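Local coordinates for uncharacterized protein (Parabacteroides merdae ATCC 43184, PDB 4OPW) that is of unknown function but, as a putative adhesin of a family resembling auto-transporter adhesin heads, may take part in attachment at the cell surface, at residues A[118-123]-A[139-144]; A[131-136]-A[151-156]; A[158-163]-A[180-185]; A[173-178]-A[199-204]; A[193-198]-A[217-222]. All blocks are in the same frame, centred on the assembly; numbering follows the deposited sequence. Where two conformers were deposited one is given.

Interaction 1: A[118-123]-A[139-144]; sequences CLVQLK and ANMVVN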
# COMPACT_ATOMS: atom_id res chain seq x y z
N CYS A 118 8.53 -0.60 -2.83
CA CYS A 118 7.34 -0.37 -3.64
C CYS A 118 6.75 1.02 -3.41
O CYS A 118 7.08 1.68 -2.41
CB CYS A 118 6.29 -1.43 -3.34
SG CYS A 118 6.56 -2.96 -4.22
N LEU A 119 5.92 1.47 -4.35
CA LEU A 119 5.14 2.69 -4.22
C LEU A 119 3.69 2.31 -4.45
O LEU A 119 3.36 1.76 -5.50
CB LEU A 119 5.60 3.80 -5.18
CG LEU A 119 4.73 5.09 -5.22
CD1 LEU A 119 4.71 5.82 -3.85
CD2 LEU A 119 5.21 6.04 -6.30
N VAL A 120 2.82 2.55 -3.47
CA VAL A 120 1.38 2.28 -3.57
C VAL A 120 0.66 3.62 -3.54
O VAL A 120 0.87 4.40 -2.61
CB VAL A 120 0.86 1.33 -2.46
CG1 VAL A 120 -0.68 1.23 -2.48
CG2 VAL A 120 1.51 -0.06 -2.55
N GLN A 121 -0.12 3.93 -4.58
CA GLN A 121 -0.89 5.17 -4.64
C GLN A 121 -2.36 4.87 -4.83
O GLN A 121 -2.75 4.33 -5.87
CB GLN A 121 -0.39 6.11 -5.76
CG GLN A 121 1.09 6.51 -5.66
CD GLN A 121 1.54 7.14 -6.95
OE1 GLN A 121 2.06 6.47 -7.85
NE2 GLN A 121 1.31 8.41 -7.09
N LEU A 122 -3.19 5.19 -3.82
CA LEU A 122 -4.64 5.03 -3.91
C LEU A 122 -5.16 6.42 -4.19
O LEU A 122 -5.21 7.25 -3.29
CB LEU A 122 -5.24 4.38 -2.65
CG LEU A 122 -4.53 3.09 -2.14
CD1 LEU A 122 -5.21 2.56 -0.89
CD2 LEU A 122 -4.43 1.99 -3.25
N LYS A 123 -5.36 6.73 -5.48
CA LYS A 123 -5.61 8.11 -5.92
C LYS A 123 -7.04 8.63 -5.72
O LYS A 123 -7.24 9.86 -5.80
CB LYS A 123 -5.20 8.27 -7.39
CG LYS A 123 -3.69 8.11 -7.60
CD LYS A 123 -3.25 8.61 -8.96
CE LYS A 123 -1.75 8.60 -9.12
NZ LYS A 123 -1.34 9.01 -10.49
N ALA A 139 9.37 0.86 1.55
CA ALA A 139 8.26 1.08 0.64
C ALA A 139 7.51 2.36 1.06
O ALA A 139 7.71 2.88 2.17
CB ALA A 139 7.31 -0.13 0.63
N ASN A 140 6.70 2.92 0.15
CA ASN A 140 5.96 4.15 0.42
C ASN A 140 4.53 4.01 -0.01
O ASN A 140 4.24 3.40 -1.06
CB ASN A 140 6.62 5.33 -0.32
CG ASN A 140 8.01 5.63 0.17
OD1 ASN A 140 8.20 6.15 1.27
ND2 ASN A 140 9.02 5.26 -0.59
N MSE A 141 3.62 4.58 0.76
CA MSE A 141 2.23 4.53 0.40
C MSE A 141 1.59 5.91 0.49
O MSE A 141 1.89 6.67 1.41
CB MSE A 141 1.48 3.54 1.29
CG MSE A 141 0.15 3.15 0.71
SE MSE A 141 -0.58 1.89 1.99
CE MSE A 141 0.48 0.59 1.97
N VAL A 142 0.77 6.26 -0.51
CA VAL A 142 0.06 7.53 -0.53
C VAL A 142 -1.43 7.24 -0.73
O VAL A 142 -1.81 6.67 -1.77
CB VAL A 142 0.59 8.54 -1.59
CG1 VAL A 142 -0.17 9.87 -1.50
CG2 VAL A 142 2.10 8.76 -1.45
N VAL A 143 -2.27 7.66 0.22
CA VAL A 143 -3.72 7.49 0.17
C VAL A 143 -4.33 8.88 0.15
O VAL A 143 -4.22 9.62 1.14
CB VAL A 143 -4.27 6.60 1.33
CG1 VAL A 143 -5.78 6.44 1.21
CG2 VAL A 143 -3.58 5.21 1.35
N ASN A 144 -4.93 9.27 -0.98
CA ASN A 144 -5.47 10.62 -1.13
C ASN A 144 -6.67 10.91 -0.21
O ASN A 144 -6.78 12.03 0.30
CB ASN A 144 -5.87 10.89 -2.59
CG ASN A 144 -4.68 11.15 -3.51
OD1 ASN A 144 -3.52 11.20 -3.09
ND2 ASN A 144 -4.96 11.34 -4.78
O HOH W 1 8.82 3.84 -2.88

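Interaction 2: A[131-136]-A[151-156]; sequences LDLNVS and LECSIN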
# COMPACT_ATOMS: atom_id res chain seq x y z
N LEU A 131 -9.49 -0.69 7.03
CA LEU A 131 -8.36 -0.39 6.14
C LEU A 131 -7.10 -0.76 6.87
O LEU A 131 -6.81 -0.20 7.93
CB LEU A 131 -8.38 1.08 5.68
CG LEU A 131 -7.35 1.51 4.59
CD1 LEU A 131 -7.53 0.70 3.28
CD2 LEU A 131 -7.48 3.00 4.30
N ASP A 132 -6.39 -1.76 6.36
CA ASP A 132 -5.22 -2.31 7.02
C ASP A 132 -3.99 -2.15 6.13
O ASP A 132 -3.78 -2.89 5.17
CB ASP A 132 -5.52 -3.79 7.36
CG ASP A 132 -4.40 -4.58 8.00
OD1 ASP A 132 -3.37 -3.97 8.36
OD2 ASP A 132 -4.56 -5.80 8.15
N LEU A 133 -3.14 -1.16 6.49
CA LEU A 133 -1.98 -0.78 5.71
C LEU A 133 -0.69 -1.14 6.41
O LEU A 133 -0.51 -0.83 7.59
CB LEU A 133 -2.02 0.73 5.44
CG LEU A 133 -3.36 1.29 4.90
CD1 LEU A 133 -3.29 2.80 4.74
CD2 LEU A 133 -3.74 0.64 3.56
N ASN A 134 0.19 -1.82 5.68
CA ASN A 134 1.47 -2.28 6.20
C ASN A 134 2.58 -1.96 5.25
O ASN A 134 2.49 -2.25 4.05
CB ASN A 134 1.42 -3.80 6.44
CG ASN A 134 0.26 -4.21 7.33
OD1 ASN A 134 0.40 -4.20 8.55
ND2 ASN A 134 -0.92 -4.47 6.74
N VAL A 135 3.64 -1.32 5.77
CA VAL A 135 4.79 -0.96 4.96
C VAL A 135 6.06 -1.53 5.60
O VAL A 135 6.20 -1.52 6.84
CB VAL A 135 4.87 0.59 4.78
CG1 VAL A 135 6.30 1.06 4.50
CG2 VAL A 135 3.92 1.06 3.65
N SER A 136 7.00 -1.98 4.76
CA SER A 136 8.33 -2.39 5.23
C SER A 136 9.33 -2.21 4.09
O SER A 136 8.92 -1.89 2.97
CB SER A 136 8.31 -3.83 5.74
OG SER A 136 8.23 -4.77 4.69
N LEU A 151 -9.03 1.79 11.19
CA LEU A 151 -7.80 2.04 10.42
C LEU A 151 -6.62 1.43 11.16
O LEU A 151 -6.46 1.66 12.37
CB LEU A 151 -7.60 3.55 10.22
CG LEU A 151 -6.30 4.02 9.58
CD1 LEU A 151 -6.16 3.49 8.13
CD2 LEU A 151 -6.23 5.54 9.60
N GLU A 152 -5.82 0.63 10.46
CA GLU A 152 -4.59 0.03 10.99
C GLU A 152 -3.47 0.42 10.06
O GLU A 152 -3.56 0.22 8.84
CB GLU A 152 -4.71 -1.48 11.16
CG GLU A 152 -5.68 -1.84 12.28
CD GLU A 152 -6.11 -3.29 12.33
OE1 GLU A 152 -5.52 -4.11 11.59
OE2 GLU A 152 -7.05 -3.60 13.09
N CYS A 153 -2.45 1.06 10.65
CA CYS A 153 -1.27 1.52 9.95
C CYS A 153 -0.06 1.03 10.66
O CYS A 153 0.14 1.31 11.85
CB CYS A 153 -1.24 3.03 9.81
SG CYS A 153 -2.32 3.66 8.52
N SER A 154 0.77 0.32 9.93
CA SER A 154 2.00 -0.16 10.52
C SER A 154 3.18 -0.05 9.59
O SER A 154 3.07 -0.33 8.38
CB SER A 154 1.85 -1.61 10.96
OG SER A 154 0.64 -1.80 11.69
N ILE A 155 4.32 0.40 10.15
CA ILE A 155 5.60 0.47 9.42
C ILE A 155 6.62 -0.36 10.19
O ILE A 155 6.71 -0.20 11.41
CB ILE A 155 6.10 1.92 9.20
CG1 ILE A 155 5.05 2.77 8.42
CG2 ILE A 155 7.49 1.90 8.45
CD1 ILE A 155 5.44 4.20 8.24
N ASN A 156 7.40 -1.22 9.49
CA ASN A 156 8.47 -2.02 10.10
C ASN A 156 9.76 -1.84 9.33
O ASN A 156 9.76 -1.92 8.11
CB ASN A 156 8.09 -3.50 10.15
CG ASN A 156 7.26 -3.82 11.34
OD1 ASN A 156 7.78 -4.04 12.43
ND2 ASN A 156 5.95 -3.82 11.15
O HOH W 2 -2.88 -4.39 10.98
O HOH W 3 -5.31 -6.81 11.32
O HOH W 4 -1.43 -2.22 10.05
O HOH W 5 4.66 -3.36 8.79

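Interaction 3: A[158-163]-A[180-185]; sequences SGTINL and EIMAFG. With EDO (1,2-ethanediol), chain F.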
# COMPACT_ATOMS: atom_id res chain seq x y z
N SER A 158 11.57 0.46 7.92
CA SER A 158 11.62 1.78 7.28
C SER A 158 10.50 1.89 6.28
O SER A 158 10.00 0.87 5.81
CB SER A 158 12.96 1.99 6.58
OG SER A 158 13.15 0.97 5.61
N GLY A 159 10.22 3.11 5.89
CA GLY A 159 9.20 3.40 4.89
C GLY A 159 8.25 4.48 5.35
O GLY A 159 8.38 4.99 6.47
N THR A 160 7.30 4.87 4.47
CA THR A 160 6.38 5.96 4.81
C THR A 160 4.94 5.62 4.43
O THR A 160 4.70 4.91 3.45
CB THR A 160 6.80 7.32 4.18
OG1 THR A 160 6.48 7.32 2.80
CG2 THR A 160 8.26 7.70 4.41
N ILE A 161 3.99 6.18 5.19
CA ILE A 161 2.56 6.07 4.91
C ILE A 161 2.00 7.49 5.00
O ILE A 161 2.06 8.11 6.06
CB ILE A 161 1.80 5.06 5.81
CG1 ILE A 161 2.36 3.61 5.62
CG2 ILE A 161 0.28 5.11 5.48
CD1 ILE A 161 1.83 2.52 6.59
N ASN A 162 1.53 8.02 3.88
CA ASN A 162 0.95 9.36 3.82
C ASN A 162 -0.54 9.24 3.56
O ASN A 162 -0.95 8.81 2.48
CB ASN A 162 1.65 10.19 2.74
CG ASN A 162 1.17 11.62 2.63
OD1 ASN A 162 0.33 12.09 3.39
ND2 ASN A 162 1.68 12.33 1.63
N LEU A 163 -1.35 9.60 4.56
CA LEU A 163 -2.83 9.56 4.51
C LEU A 163 -3.27 11.00 4.47
O LEU A 163 -3.27 11.68 5.49
CB LEU A 163 -3.41 8.81 5.73
CG LEU A 163 -2.82 7.43 6.06
CD1 LEU A 163 -3.50 6.84 7.28
CD2 LEU A 163 -2.96 6.46 4.86
N GLU A 180 7.92 6.79 8.81
CA GLU A 180 7.16 8.02 8.95
C GLU A 180 5.71 7.82 8.62
O GLU A 180 5.39 7.35 7.52
CB GLU A 180 7.68 9.16 8.03
CG GLU A 180 9.15 9.51 8.16
CD GLU A 180 9.63 10.35 6.99
OE1 GLU A 180 8.99 11.39 6.70
OE2 GLU A 180 10.62 9.95 6.34
N ILE A 181 4.83 8.21 9.53
CA ILE A 181 3.39 8.22 9.26
C ILE A 181 2.99 9.69 9.15
O ILE A 181 3.26 10.45 10.09
CB ILE A 181 2.54 7.44 10.31
CG1 ILE A 181 2.82 5.91 10.24
CG2 ILE A 181 1.02 7.74 10.14
CD1 ILE A 181 2.27 5.07 11.41
N MSE A 182 2.41 10.10 8.02
CA MSE A 182 1.92 11.46 7.79
C MSE A 182 0.40 11.39 7.71
O MSE A 182 -0.16 11.08 6.64
CB MSE A 182 2.54 12.06 6.52
CG MSE A 182 4.01 12.43 6.67
SE MSE A 182 4.90 12.43 4.95
CE MSE A 182 5.08 10.53 4.71
N ALA A 183 -0.28 11.57 8.86
CA ALA A 183 -1.73 11.45 8.93
C ALA A 183 -2.41 12.59 9.70
O ALA A 183 -3.45 12.37 10.33
CB ALA A 183 -2.12 10.10 9.53
N PHE A 184 -1.88 13.84 9.59
CA PHE A 184 -2.58 14.99 10.18
C PHE A 184 -3.96 15.21 9.52
O PHE A 184 -4.88 15.74 10.16
CB PHE A 184 -1.75 16.27 10.01
CG PHE A 184 -0.59 16.49 10.95
CD1 PHE A 184 -0.70 16.17 12.30
CD2 PHE A 184 0.57 17.12 10.51
CE1 PHE A 184 0.36 16.42 13.18
CE2 PHE A 184 1.61 17.40 11.40
CZ PHE A 184 1.51 17.03 12.72
N GLY A 185 -4.08 14.80 8.26
CA GLY A 185 -5.30 14.97 7.47
C GLY A 185 -6.44 14.02 7.79
O GLY A 185 -7.56 14.21 7.29
C1 EDO F . 12.67 9.36 10.87
O1 EDO F . 11.60 10.27 11.05
C2 EDO F . 12.52 8.63 9.50
O2 EDO F . 12.91 9.50 8.44
O HOH W 6 -2.16 13.94 6.29

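Interaction 4: A[173-178]-A[199-204]; sequences YSITTD and GSAQIH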
# COMPACT_ATOMS: atom_id res chain seq x y z
N TYR A 173 -1.90 3.16 15.00
CA TYR A 173 -0.70 3.57 14.27
C TYR A 173 0.50 2.98 14.94
O TYR A 173 0.63 3.10 16.17
CB TYR A 173 -0.57 5.09 14.21
CG TYR A 173 -1.67 5.83 13.48
CD1 TYR A 173 -1.78 5.74 12.09
CD2 TYR A 173 -2.51 6.71 14.15
CE1 TYR A 173 -2.74 6.48 11.40
CE2 TYR A 173 -3.46 7.46 13.46
CZ TYR A 173 -3.58 7.33 12.09
OH TYR A 173 -4.49 8.09 11.39
N SER A 174 1.39 2.32 14.17
CA SER A 174 2.58 1.73 14.77
C SER A 174 3.80 1.90 13.87
O SER A 174 3.68 1.79 12.65
CB SER A 174 2.37 0.25 15.08
OG SER A 174 1.32 0.03 16.02
N ILE A 175 4.95 2.22 14.49
CA ILE A 175 6.25 2.35 13.80
C ILE A 175 7.25 1.52 14.60
O ILE A 175 7.36 1.72 15.82
CB ILE A 175 6.77 3.81 13.57
CG1 ILE A 175 5.81 4.62 12.64
CG2 ILE A 175 8.22 3.82 12.99
CD1 ILE A 175 5.90 6.11 12.81
N THR A 176 7.99 0.61 13.93
CA THR A 176 8.99 -0.23 14.60
C THR A 176 10.29 -0.09 13.82
O THR A 176 10.28 -0.20 12.60
CB THR A 176 8.50 -1.69 14.72
OG1 THR A 176 7.23 -1.70 15.37
CG2 THR A 176 9.48 -2.56 15.50
N THR A 177 11.41 0.22 14.55
CA THR A 177 12.79 0.47 14.06
C THR A 177 12.86 1.90 13.50
O THR A 177 13.64 2.70 14.00
CB THR A 177 13.32 -0.58 13.05
OG1 THR A 177 13.16 -1.90 13.59
CG2 THR A 177 14.78 -0.33 12.63
N ASP A 178 12.10 2.20 12.44
CA ASP A 178 12.07 3.53 11.81
C ASP A 178 10.93 3.62 10.82
O ASP A 178 10.37 2.60 10.45
CB ASP A 178 13.40 3.83 11.08
CG ASP A 178 13.69 5.31 10.87
OD1 ASP A 178 12.89 6.15 11.33
OD2 ASP A 178 14.75 5.62 10.29
N GLY A 199 11.58 7.13 14.48
CA GLY A 199 10.40 7.35 13.66
C GLY A 199 9.65 8.62 13.96
O GLY A 199 9.95 9.35 14.91
N SER A 200 8.66 8.88 13.14
CA SER A 200 7.86 10.09 13.23
C SER A 200 6.42 9.79 12.86
O SER A 200 6.16 9.26 11.76
CB SER A 200 8.45 11.17 12.30
OG SER A 200 7.57 12.26 12.12
N ALA A 201 5.50 10.11 13.77
CA ALA A 201 4.08 9.94 13.48
C ALA A 201 3.38 11.28 13.63
O ALA A 201 3.53 11.92 14.66
CB ALA A 201 3.44 8.89 14.39
N GLN A 202 2.65 11.70 12.58
CA GLN A 202 1.84 12.93 12.55
C GLN A 202 0.40 12.48 12.54
O GLN A 202 0.01 11.79 11.60
CB GLN A 202 2.18 13.78 11.34
CG GLN A 202 3.60 14.34 11.36
CD GLN A 202 3.93 15.08 10.09
OE1 GLN A 202 3.26 14.93 9.07
NE2 GLN A 202 4.97 15.88 10.13
N ILE A 203 -0.36 12.76 13.59
CA ILE A 203 -1.70 12.19 13.72
C ILE A 203 -2.72 13.23 14.16
O ILE A 203 -2.35 14.32 14.60
CB ILE A 203 -1.65 10.98 14.71
CG1 ILE A 203 -1.14 11.42 16.12
CG2 ILE A 203 -0.80 9.84 14.12
CD1 ILE A 203 -1.12 10.31 17.17
N HIS A 204 -4.03 12.91 13.98
CA HIS A 204 -5.09 13.87 14.32
C HIS A 204 -6.20 13.18 15.15
O HIS A 204 -7.30 12.94 14.65
CB HIS A 204 -5.63 14.53 13.03
CG HIS A 204 -6.73 15.53 13.23
ND1 HIS A 204 -6.89 16.23 14.42
CD2 HIS A 204 -7.68 15.95 12.36
CE1 HIS A 204 -7.95 17.00 14.25
NE2 HIS A 204 -8.45 16.87 13.02
O HOH W 7 -4.66 10.73 12.11

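Interaction 5: A[193-198]-A[217-222]; sequences CKITGK and GNIRYK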
# COMPACT_ATOMS: atom_id res chain seq x y z
N CYS A 193 -1.21 5.04 19.31
CA CYS A 193 0.03 5.29 18.54
C CYS A 193 1.22 4.77 19.30
O CYS A 193 1.43 5.13 20.46
CB CYS A 193 0.19 6.76 18.18
SG CYS A 193 1.52 7.10 16.99
N LYS A 194 2.03 3.92 18.64
CA LYS A 194 3.18 3.31 19.28
C LYS A 194 4.41 3.38 18.38
O LYS A 194 4.33 3.03 17.19
CB LYS A 194 2.86 1.85 19.65
CG LYS A 194 3.91 1.14 20.51
CD LYS A 194 3.50 -0.30 20.75
CE LYS A 194 4.62 -1.15 21.31
NZ LYS A 194 4.28 -2.60 21.28
N ILE A 195 5.54 3.85 18.94
CA ILE A 195 6.83 3.93 18.23
C ILE A 195 7.87 3.18 19.07
O ILE A 195 8.06 3.51 20.24
CB ILE A 195 7.33 5.37 17.86
CG1 ILE A 195 6.28 6.12 16.98
CG2 ILE A 195 8.70 5.27 17.12
CD1 ILE A 195 6.64 7.57 16.63
N THR A 196 8.55 2.18 18.46
CA THR A 196 9.63 1.42 19.11
C THR A 196 10.86 1.61 18.22
O THR A 196 10.91 1.08 17.11
CB THR A 196 9.23 -0.08 19.28
OG1 THR A 196 7.93 -0.18 19.86
CG2 THR A 196 10.25 -0.88 20.12
N GLY A 197 11.81 2.41 18.70
CA GLY A 197 13.02 2.78 17.98
C GLY A 197 12.88 4.20 17.49
O GLY A 197 12.37 5.06 18.21
N LYS A 198 13.30 4.45 16.25
CA LYS A 198 13.19 5.78 15.65
C LYS A 198 11.87 5.92 14.90
O LYS A 198 11.15 4.94 14.68
CB LYS A 198 14.37 6.04 14.66
CG LYS A 198 15.76 6.05 15.28
CD LYS A 198 16.83 5.56 14.28
CE LYS A 198 17.19 6.55 13.19
NZ LYS A 198 18.30 6.04 12.34
N GLY A 217 11.88 8.01 18.72
CA GLY A 217 10.73 8.34 17.88
C GLY A 217 9.84 9.41 18.46
O GLY A 217 9.71 9.53 19.69
N ASN A 218 9.23 10.22 17.59
CA ASN A 218 8.37 11.33 18.02
C ASN A 218 6.96 11.20 17.51
O ASN A 218 6.74 10.83 16.35
CB ASN A 218 8.94 12.67 17.57
CG ASN A 218 10.24 13.00 18.25
OD1 ASN A 218 10.28 13.16 19.47
ND2 ASN A 218 11.32 13.00 17.49
N ILE A 219 6.00 11.55 18.37
CA ILE A 219 4.59 11.59 18.03
C ILE A 219 4.17 13.05 18.06
O ILE A 219 4.36 13.74 19.07
CB ILE A 219 3.73 10.71 18.96
CG1 ILE A 219 4.10 9.22 18.82
CG2 ILE A 219 2.21 10.97 18.71
CD1 ILE A 219 3.46 8.29 19.90
N ARG A 220 3.62 13.54 16.95
CA ARG A 220 3.13 14.92 16.88
C ARG A 220 1.66 14.85 16.55
O ARG A 220 1.28 14.15 15.62
CB ARG A 220 3.95 15.77 15.88
CG ARG A 220 5.42 16.00 16.29
CD ARG A 220 5.56 16.81 17.58
NE ARG A 220 6.95 16.96 17.99
CZ ARG A 220 7.59 16.16 18.84
NH1 ARG A 220 6.97 15.11 19.37
NH2 ARG A 220 8.85 16.40 19.17
N TYR A 221 0.81 15.50 17.36
CA TYR A 221 -0.62 15.39 17.12
C TYR A 221 -1.32 16.73 17.02
O TYR A 221 -0.88 17.72 17.62
CB TYR A 221 -1.28 14.53 18.23
CG TYR A 221 -1.28 15.17 19.60
CD1 TYR A 221 -0.23 14.95 20.49
CD2 TYR A 221 -2.32 15.99 20.02
CE1 TYR A 221 -0.22 15.53 21.76
CE2 TYR A 221 -2.32 16.58 21.28
CZ TYR A 221 -1.27 16.34 22.15
OH TYR A 221 -1.28 16.92 23.39
N LYS A 222 -2.44 16.75 16.30
CA LYS A 222 -3.32 17.91 16.24
C LYS A 222 -4.57 17.53 16.97
O LYS A 222 -5.11 16.43 16.75
CB LYS A 222 -3.60 18.36 14.80
CG LYS A 222 -2.43 19.16 14.25
CD LYS A 222 -2.57 19.54 12.78
CE LYS A 222 -1.26 20.12 12.29
NZ LYS A 222 -1.33 20.55 10.87

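Interaction 1: A[118-123]-A[139-144]
Val120 and selenomethionine Met141 lie side by side, pointing into the protein interior. Leu122 and Val143 face the same way, and at the start of the pairing the CB atoms of Cys118 and Ala139 meet at 4.3 Å. This is the tight side of the contact. At chi1 -163° the Met141 chain swings away from its own backbone N, which lays CG 3.7 Å from Val120 CB. At the next inward pair Leu122 CD1 meets Val143 CG2 at 3.8 Å. The two strands run parallel, in register, with bonds alternating in direction; Val142 N gives to Val120 O at 2.8 Å, and Leu122 N returns the bond to Val142 O.

The other face, carrying Leu119, Gln121, Asn140 and Val142, is looser and partly open to solvent. Leu119 reaches over with CD1 alone, 4.0 Å from Asn140 CB. A water bridges Cys118 O and Asn140 ND2, accepting from the amide, while Asn140 OD1 is held by Thr160 on the next strand. Past Leu122 and Val143, Asn144 ND2 donates to Lys123 O at 2.9 Å, a bent bond (138° at the hydrogen) that meets the carbonyl well off its axis.

Strand 98-101 flanks 119-122 on its far side, strand 159-163 lies beyond 139-147, and strands 109-114 and 130-136 pack against the buried face.

Interaction 2: A[131-136]-A[151-156]
The carboxylates of Asp132 and Glu152 meet at a slant, their planes 69° apart, with Asp132 OD1 3.9 Å from Glu152 OE1. Asn134 adds a third flat group: its ND2 donates to Asp132 OD1 from above the carboxylate plane, at 3.0 Å, while its OD1 lies 3.8 Å from Ser154 CB. The two acids would repel each other if both are charged, but two waters bridge them from the side. One lies 2.7 Å from both Asp132 OD1 and Glu152 OE1, and a second is bonded to OE1 and weakly to Asp132 OD2. Lys150 forms a salt bridge with Glu152 OE2, which probably offsets part of the negative charge.

Farther along this polar face a water joins Leu133 O to Ser154 OG, and another joins Val135 O to Asn156 ND2. The opposite face is apolar. Leu131 and Leu151 run side by side, CD2 to CD1 at 4.1 Å. In Leu133, CG lies beside the backbone N (chi1 -49°), and its CD1 comes to 4.0 Å from Cys153 SG in the conformer modelled. Val135 and Ile155 extend this row, and strand 159-163 closes over it with Ile161 and Leu163.

Between the two faces the backbones are parallel and in exact register, linked by five bonds such as Leu133 N to Glu152 O at 2.8 Å. Residues of similar character in register from strand to strand, apolar inside and polar outside, are characteristic of a parallel beta-solenoid, in keeping with the pectate-lyase-like clan of this family.

Interaction 3: A[158-163]-A[180-185]
Residues Thr160 to Asn162 pair in parallel with Glu180 to Met182, the strand axes 4.8 Å apart and only 4° from parallel, with bonds running from Glu180 N to Gly159 O at one end to Leu163 N to Met182 O at the other. On the outer face, Thr160 and Glu180 lie side by side and point the same way, the methyl CG2 of Thr160 being 3.8 Å from Glu180 OE2. That carboxylate oxygen also takes a hydrogen bond from an ethanediol, probably left from the crystallisation liquor.

Selenomethionine Met182 bends back at its selenium (chi3 -76°) in the conformer modelled, which turns its methyl CE toward the first strand: CE sits 3.7 Å from Thr160 CB and also near Asn162 CB.

This is one rung-to-rung pairing in a parallel beta-solenoid. Ile161 and Ile181 both point inward, against Ile155 of the facing wall, and Leu163 CD1 lies 4.2 Å from Ala183 CB.

The chain then turns a corner at Phe184 and Gly185. The direct ladder stops there, and a water takes over, donating to Leu163 O at 2.6 Å and accepting from Gly185 N at 2.9 Å. Just beyond the ladder, the Phe184 ring makes a cation-pi contact with Lys222.

Interaction 4: A[173-178]-A[199-204]
Tyr173 and Ile175 face Ala201 and Ile203 across the interior, from strands that run at 171° to each other with axes 8.2 Å apart. That is too far for a shared ladder, and no direct hydrogen bond spans the gap. The backbones come together only where they turn, with Asp178 CA 4.6 Å from Gly199 CA.

The side chains do the filling. Ile203 lays its CG2 methyl over one face of the Tyr173 ring, 4.0 Å from the centroid and 29° off the normal, a CH-pi contact in which ring and isoleucine lie alongside, running opposite ways. The phenol OH donates to a water, 2.7 Å away, that also accepts from His204 N, so the buried ring is tied at its polar end too. Ile175 carries CG1 beside its backbone N (chi1 -63°) and extends CD1 across the gap to within 3.3 Å of Ser200 O and 4.0 Å of Ala201 CB. Its CG2 lies 4.2 Å from the CA of Gly199, which has no side chain to block it.

Strand 170-177 sits between strands 150-156 and 191-197 in one wall of the solenoid. Strand 200-205 belongs to the facing wall, between 180-183 and 218-221, with Ile181 and Cys193 touching the same apolar filling.

Interaction 5: A[193-198]-A[217-222]
Ile195 and Ile219 reach toward each other from facing strands and overlap flank to flank, pointing opposite ways, with Ile195 CD1 3.7 Å from Ile219 CG1. The same CD1 runs on to 3.3 Å from Asn218 O. Ile195 has CG2 anti to its backbone N and CG1 beside it (chi1 -58°), which splits its reach: CG1 leads toward Ile219, while CG2 covers Gly217 CA at 3.8 Å. Cys193 meets the same branch of Ile219: its SG lies 3.7 Å from CD1.

The axes of the two short strands run 156° apart and 8.0 Å from each other at their closest. This is a contact between the two walls of a parallel beta-solenoid: 191-197 lies in one, and 218-221 belongs to the following coil in the other. Side chains fill the interval, and Gly217, having none, lets the chains approach where they turn. There Gly217 N donates to Gly197 O at 3.0 Å, in the carbonyl plane but rather bent at the hydrogen (139°).

On the outer side of 218-221, Arg220 folds back so that NH1 donates to Ile219 O from above the carbonyl plane, and to Thr236 O as well. Asn218 OD1 accepts from Thr236 N.

All five contacts lie in the parallel beta-solenoid and step along it, the centre of interaction 1 about 21 Å from that of interaction 5. Interactions 1 and 3 join rungs of one wall through neighbouring strands 139-147 and 159-163; interaction 2 joins rungs of the facing wall. Interactions 4 and 5, only about 5 Å apart between centres, bridge the two walls. In sequence 1 alternates with 2, 3 with 4, and 4 with 5, as expected where each coil contributes a strand to both walls. Met141 packs on Leu133 between 1 and 2, and Ile155 on Ile181 between 2 and 3. These contacts link the apolar interior from coil to coil, and the elongated stack is consistent with the putative adhesin-head assignment.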